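Local atomic coordinates of peptidoglycan synthetase penicillin-binding protein 3 (Bifidobacterium adolescentis, PDB entry 4YE5), a protein that probably binds penicillin and is thought to cross-link peptidoglycan as a transpeptidase. Residues A[103-106]-A[107-111]; A[470-473]-A[474-477]. One frame throughout, in Å; residues are numbered along the deposited sequence.

Contact 1. Residues A[103-106]-A[107-111]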
ATOM      1  N   ALA A 103     -14.520  -4.403 -48.205  1.00 32.39           N
ATOM      2  CA  ALA A 103     -13.583  -5.426 -48.649  1.00 34.48           C
ATOM      3  C   ALA A 103     -12.447  -4.831 -49.477  1.00 38.44           C
ATOM      4  O   ALA A 103     -11.305  -5.269 -49.379  1.00 35.15           O
ATOM      5  CB  ALA A 103     -14.308  -6.509 -49.448  1.00 34.51           C
ATOM      6  N   THR A 104     -12.766  -3.830 -50.294  1.00 38.12           N
ATOM      7  CA  THR A 104     -11.758  -3.162 -51.108  1.00 40.61           C
ATOM      8  C   THR A 104     -10.695  -2.529 -50.228  1.00 37.96           C
ATOM      9  O   THR A 104      -9.503  -2.709 -50.452  1.00 47.06           O
ATOM     10  CB  THR A 104     -12.382  -2.068 -52.004  1.00 45.85           C
ATOM     11  OG1 THR A 104     -13.340  -2.666 -52.890  1.00 40.47           O
ATOM     12  CG2 THR A 104     -11.306  -1.369 -52.803  1.00 44.28           C
ATOM     13  N   GLU A 105     -11.131  -1.812 -49.200  1.00 34.80           N
ATOM     14  CA  GLU A 105     -10.202  -1.177 -48.280  1.00 32.86           C
ATOM     15  C   GLU A 105      -9.335  -2.190 -47.529  1.00 39.59           C
ATOM     16  O   GLU A 105      -8.129  -1.989 -47.373  1.00 37.96           O
ATOM     17  CB  GLU A 105     -10.949  -0.319 -47.259  1.00 37.94           C
ATOM     18  CG  GLU A 105     -10.010   0.522 -46.415  1.00 54.56           C
ATOM     19  CD  GLU A 105     -10.698   1.182 -45.234  1.00 70.91           C
ATOM     20  OE1 GLU A 105     -11.855   0.813 -44.935  1.00 74.79           O
ATOM     21  OE2 GLU A 105     -10.076   2.068 -44.604  1.00 77.82           O
ATOM     22  N   LEU A 106      -9.953  -3.262 -47.037  1.00 34.63           N
ATOM     23  CA  LEU A 106      -9.197  -4.304 -46.356  1.00 31.70           C
ATOM     24  C   LEU A 106      -8.182  -4.934 -47.317  1.00 26.19           C
ATOM     25  O   LEU A 106      -7.039  -5.192 -46.951  1.00 34.88           O
ATOM     26  CB  LEU A 106     -10.134  -5.381 -45.801  1.00 34.83           C
ATOM     27  CG  LEU A 106     -10.939  -5.025 -44.555  1.00 37.66           C
ATOM     28  CD1 LEU A 106     -11.922  -6.139 -44.224  1.00 35.88           C
ATOM     29  CD2 LEU A 106      -9.999  -4.782 -43.389  1.00 37.26           C
ATOM     30  N   GLY A 107      -8.613  -5.179 -48.544  1.00 27.47           N
ATOM     31  CA  GLY A 107      -7.749  -5.783 -49.544  1.00 32.90           C
ATOM     32  C   GLY A 107      -6.521  -4.939 -49.830  1.00 41.42           C
ATOM     33  O   GLY A 107      -5.427  -5.470 -50.065  1.00 41.14           O
ATOM     34  N   ALA A 108      -6.705  -3.620 -49.816  1.00 43.69           N
ATOM     35  CA  ALA A 108      -5.607  -2.682 -50.027  1.00 43.49           C
ATOM     36  C   ALA A 108      -4.629  -2.692 -48.853  1.00 39.24           C
ATOM     37  O   ALA A 108      -3.410  -2.690 -49.043  1.00 44.95           O
ATOM     38  CB  ALA A 108      -6.149  -1.261 -50.273  1.00 40.25           C
ATOM     39  N   LYS A 109      -5.154  -2.689 -47.635  1.00 32.74           N
ATOM     40  CA  LYS A 109      -4.283  -2.774 -46.471  1.00 34.90           C
ATOM     41  C   LYS A 109      -3.464  -4.070 -46.459  1.00 33.21           C
ATOM     42  O   LYS A 109      -2.325  -4.097 -45.967  1.00 34.99           O
ATOM     43  CB  LYS A 109      -5.081  -2.650 -45.177  1.00 43.39           C
ATOM     44  CG  LYS A 109      -5.570  -1.252 -44.884  1.00 50.21           C
ATOM     45  CD  LYS A 109      -6.375  -1.231 -43.604  1.00 55.85           C
ATOM     46  CE  LYS A 109      -6.844   0.173 -43.276  1.00 61.75           C
ATOM     47  NZ  LYS A 109      -7.768   0.161 -42.116  1.00 64.82           N
ATOM     48  N   LEU A 110      -4.036  -5.143 -47.000  1.00 27.68           N
ATOM     49  CA  LEU A 110      -3.362  -6.444 -46.960  1.00 34.90           C
ATOM     50  C   LEU A 110      -2.468  -6.650 -48.181  1.00 38.36           C
ATOM     51  O   LEU A 110      -1.776  -7.668 -48.304  1.00 36.29           O
ATOM     52  CB  LEU A 110      -4.395  -7.571 -46.846  1.00 29.59           C
ATOM     53  CG  LEU A 110      -5.101  -7.640 -45.483  1.00 31.44           C
ATOM     54  CD1 LEU A 110      -6.308  -8.574 -45.543  1.00 24.52           C
ATOM     55  CD2 LEU A 110      -4.124  -8.083 -44.393  1.00 34.23           C
ATOM     56  N   SER A 111      -2.496  -5.676 -49.083  1.00 35.90           N
ATOM     57  CA  SER A 111      -1.725  -5.750 -50.317  1.00 36.22           C
ATOM     58  C   SER A 111      -0.424  -4.958 -50.220  1.00 42.97           C
ATOM     59  O   SER A 111       0.326  -4.875 -51.192  1.00 49.63           O
ATOM     60  CB  SER A 111      -2.555  -5.251 -51.495  1.00 29.11           C
ATOM     61  OG  SER A 111      -3.481  -6.238 -51.925  1.00 30.70           O
TER
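With chi1 at -171°, Glu105 throws CG to the far side from its amide nitrogen and stays extended, whereas Lys109, one turn later, sets CG anti to the carbonyl carbon (chi1 -74°) and also runs out straight. These different chi1 wells bring two long side chains side by side, pointing the same way, until Glu105 OE2 and Lys109 NZ stand 3.9 Å apart. That is a long salt bridge, an i to i+4 pair on the helix surface, and at this separation its pull is probably modest. Closer in, Lys109 CG rests 3.6 Å from Glu105 O, so the aliphatic root of the lysine covers the same carbonyl that its amide uses.

Beneath the charges runs ordinary alpha-helical bonding. Gly107 N to Ala103 O measures 2.8 Å, Ala108 N to Thr104 O follows, and Lys109 N reaches Glu105 O at 3.1 Å with the straightest N-H of the four. The last of the series, Leu110 N to Leu106 O at 3.0 Å, is bent to 140°, in keeping with a helix that is ending. Leu110 CG lies 3.5 Å from that same Leu106 O. Just past the final turn, the hydroxyl of Ser111 folds back and donates from OG to Gly107 O over 2.8 Å, giving a carbonyl near the C-terminal end a side-chain partner.

At the other end, Asp102 OD2 accepts from Glu105 N, as an N-cap residue does. The buried side is carried by Leu106 and Leu110: Leu106 packs on Ala92 and Leu95 of helix 87-99, Leu110 on Val91 of that helix, and both meet Leu119 of strand 117-123, so helix 103-109 and the residue after it pack on that helix and strand within the dimerisation domain.

Contact 2. Residues A[470-473]-A[474-477]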
ATOM      1  N   GLU A 470      -5.183  11.577  28.452  1.00 16.36           N
ATOM      2  CA  GLU A 470      -5.982  12.452  29.308  1.00 21.45           C
ATOM      3  C   GLU A 470      -5.312  13.807  29.527  1.00 25.46           C
ATOM      4  O   GLU A 470      -5.982  14.803  29.766  1.00 20.15           O
ATOM      5  CB  GLU A 470      -6.257  11.783  30.653  1.00 25.98           C
ATOM      6  CG  GLU A 470      -7.208  10.609  30.547  1.00 27.11           C
ATOM      7  CD  GLU A 470      -7.543  10.031  31.907  1.00 38.05           C
ATOM      8  OE1 GLU A 470      -6.989  10.539  32.906  1.00 41.32           O
ATOM      9  OE2 GLU A 470      -8.344   9.069  31.974  1.00 29.90           O
ATOM     10  N   HIS A 471      -3.990  13.842  29.433  1.00 22.90           N
ATOM     11  CA  HIS A 471      -3.259  15.106  29.518  1.00 26.31           C
ATOM     12  C   HIS A 471      -3.749  16.146  28.479  1.00 20.84           C
ATOM     13  O   HIS A 471      -3.654  17.349  28.715  1.00 24.46           O
ATOM     14  CB  HIS A 471      -1.753  14.842  29.364  1.00 22.06           C
ATOM     15  CG  HIS A 471      -0.897  16.026  29.683  1.00 28.98           C
ATOM     16  ND1 HIS A 471      -0.567  16.376  30.974  1.00 33.17           N
ATOM     17  CD2 HIS A 471      -0.308  16.944  28.879  1.00 27.86           C
ATOM     18  CE1 HIS A 471       0.197  17.457  30.952  1.00 37.48           C
ATOM     19  NE2 HIS A 471       0.371  17.820  29.695  1.00 29.63           N
ATOM     20  N   TYR A 472      -4.277  15.671  27.350  1.00 20.55           N
ATOM     21  CA  TYR A 472      -4.761  16.536  26.262  1.00 16.16           C
ATOM     22  C   TYR A 472      -6.281  16.493  26.070  1.00 19.07           C
ATOM     23  O   TYR A 472      -6.792  16.920  25.036  1.00 19.84           O
ATOM     24  CB  TYR A 472      -4.052  16.176  24.935  1.00 15.01           C
ATOM     25  CG  TYR A 472      -2.553  16.388  25.053  1.00 18.75           C
ATOM     26  CD1 TYR A 472      -2.051  17.635  25.388  1.00 19.53           C
ATOM     27  CD2 TYR A 472      -1.655  15.339  24.880  1.00 23.03           C
ATOM     28  CE1 TYR A 472      -0.701  17.855  25.511  1.00 21.14           C
ATOM     29  CE2 TYR A 472      -0.292  15.548  25.009  1.00 21.35           C
ATOM     30  CZ  TYR A 472       0.174  16.802  25.335  1.00 22.49           C
ATOM     31  OH  TYR A 472       1.516  17.028  25.482  1.00 23.95           O
ATOM     32  N   ASN A 473      -7.013  16.011  27.067  1.00 17.14           N
ATOM     33  CA  ASN A 473      -8.432  15.779  26.847  1.00 21.80           C
ATOM     34  C   ASN A 473      -9.282  17.046  26.822  1.00 24.92           C
ATOM     35  O   ASN A 473     -10.486  16.965  26.604  1.00 26.12           O
ATOM     36  CB  ASN A 473      -9.018  14.704  27.799  1.00 19.72           C
ATOM     37  CG  ASN A 473      -9.092  15.160  29.239  1.00 26.66           C
ATOM     38  OD1 ASN A 473      -8.749  16.286  29.562  1.00 29.17           O
ATOM     39  ND2 ASN A 473      -9.555  14.268  30.125  1.00 29.88           N
ATOM     40  N   THR A 474      -8.667  18.211  27.043  1.00 25.30           N
ATOM     41  CA  THR A 474      -9.393  19.473  26.868  1.00 26.88           C
ATOM     42  C   THR A 474      -9.645  19.763  25.382  1.00 24.04           C
ATOM     43  O   THR A 474     -10.546  20.535  25.045  1.00 24.79           O
ATOM     44  CB  THR A 474      -8.661  20.682  27.511  1.00 23.86           C
ATOM     45  OG1 THR A 474      -7.300  20.684  27.077  1.00 23.44           O
ATOM     46  CG2 THR A 474      -8.695  20.598  29.051  1.00 26.87           C
ATOM     47  N   PHE A 475      -8.852  19.157  24.492  1.00 20.82           N
ATOM     48  CA  PHE A 475      -9.013  19.387  23.050  1.00 18.85           C
ATOM     49  C   PHE A 475      -8.916  18.121  22.177  1.00 21.48           C
ATOM     50  O   PHE A 475      -9.108  18.186  20.954  1.00 19.78           O
ATOM     51  CB  PHE A 475      -8.059  20.490  22.539  1.00 18.40           C
ATOM     52  CG  PHE A 475      -6.606  20.110  22.584  1.00 17.22           C
ATOM     53  CD1 PHE A 475      -5.893  20.150  23.785  1.00 16.71           C
ATOM     54  CD2 PHE A 475      -5.950  19.715  21.434  1.00 19.60           C
ATOM     55  CE1 PHE A 475      -4.553  19.789  23.817  1.00 17.13           C
ATOM     56  CE2 PHE A 475      -4.614  19.355  21.460  1.00 19.26           C
ATOM     57  CZ  PHE A 475      -3.918  19.379  22.643  1.00 16.02           C
ATOM     58  N   VAL A 476      -8.616  16.975  22.789  1.00 20.96           N
ATOM     59  CA  VAL A 476      -8.563  15.712  22.028  1.00 20.06           C
ATOM     60  C   VAL A 476      -9.522  14.723  22.703  1.00 20.63           C
ATOM     61  O   VAL A 476      -9.260  14.250  23.807  1.00 18.24           O
ATOM     62  CB  VAL A 476      -7.136  15.110  21.955  1.00 18.83           C
ATOM     63  CG1 VAL A 476      -7.116  13.852  21.036  1.00 13.31           C
ATOM     64  CG2 VAL A 476      -6.119  16.140  21.468  1.00 16.37           C
ATOM     65  N   LYS A 477     -10.640  14.434  22.049  1.00 20.03           N
ATOM     66  CA  LYS A 477     -11.728  13.687  22.675  1.00 20.30           C
ATOM     67  C   LYS A 477     -12.439  12.855  21.629  1.00 22.79           C
ATOM     68  O   LYS A 477     -12.656  13.327  20.527  1.00 17.61           O
ATOM     69  CB  LYS A 477     -12.801  14.634  23.246  1.00 28.92           C
ATOM     70  CG  LYS A 477     -12.515  15.312  24.579  1.00 37.17           C
ATOM     71  CD  LYS A 477     -13.806  15.976  25.101  1.00 41.38           C
ATOM     72  CE  LYS A 477     -13.556  17.044  26.208  1.00 40.45           C
ATOM     73  NZ  LYS A 477     -12.777  18.262  25.716  1.00 27.66           N
TER
HETATM   74  O   HOH W   1      -6.093  18.810  28.492  1.00 32.65           O
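Tyr472 O receives two amides, and the two bonds differ in kind. Val476 N approaches in the carbonyl plane at 2.9 Å, while Phe475 N, at 3.1 Å, comes from above that plane, 40° out of it, though its own N-H is nearly straight at 164°. One oxygen thus gathers the chain after Thr474 into a tight bend. The Phe475 ring lies over the same oxygen by one face and brings CE1 to 3.7 Å from Tyr472 CD1; the two rings meet obliquely, planes at 66°. Val476 CG2 adds a 4.0 Å contact with Tyr472 CB.

Further along, Lys477 bends at chi4 to carry NZ to Asn473 O, a 2.8 Å bond in the carbonyl plane. A water bridges His471 O and Thr474 N. Behind these, the type I turn from Glu470 to Asn473 closes through Asn473 N and Glu470 O, and Glu340 holds His471 ND1. Phe475 touches Leu533 and Pro537 and meets the Phe530 ring, nearly parallel to it; Tyr506 of strand 501-510 meets Tyr472 and Val476.

Two backbone carbonyls are thus the acceptors, for two amides and one ammonium, so main-chain polarity chiefly holds the bend, without a side-chain acceptor across it.

How the contacts relate
Contact 1 is a helix and its end, partly buried, with two leucines turned inward and an acid-base pair near the surface; contact 2 is a surface loop in which Val476 is the buried residue. They share no element: 103-111 belongs to the dimerisation domain, 470-477 to the transpeptidase domain, with centres about 77 Å apart on opposite sides of the chain's centre. Regular i to i+4 amide bonds dominate the first, each using its own carbonyl, whereas the second draws two amides onto a single carbonyl. Lysine also differs in role, in a long salt bridge with a carboxylate in contact 1 and in a short hydrogen bond to a backbone oxygen in contact 2.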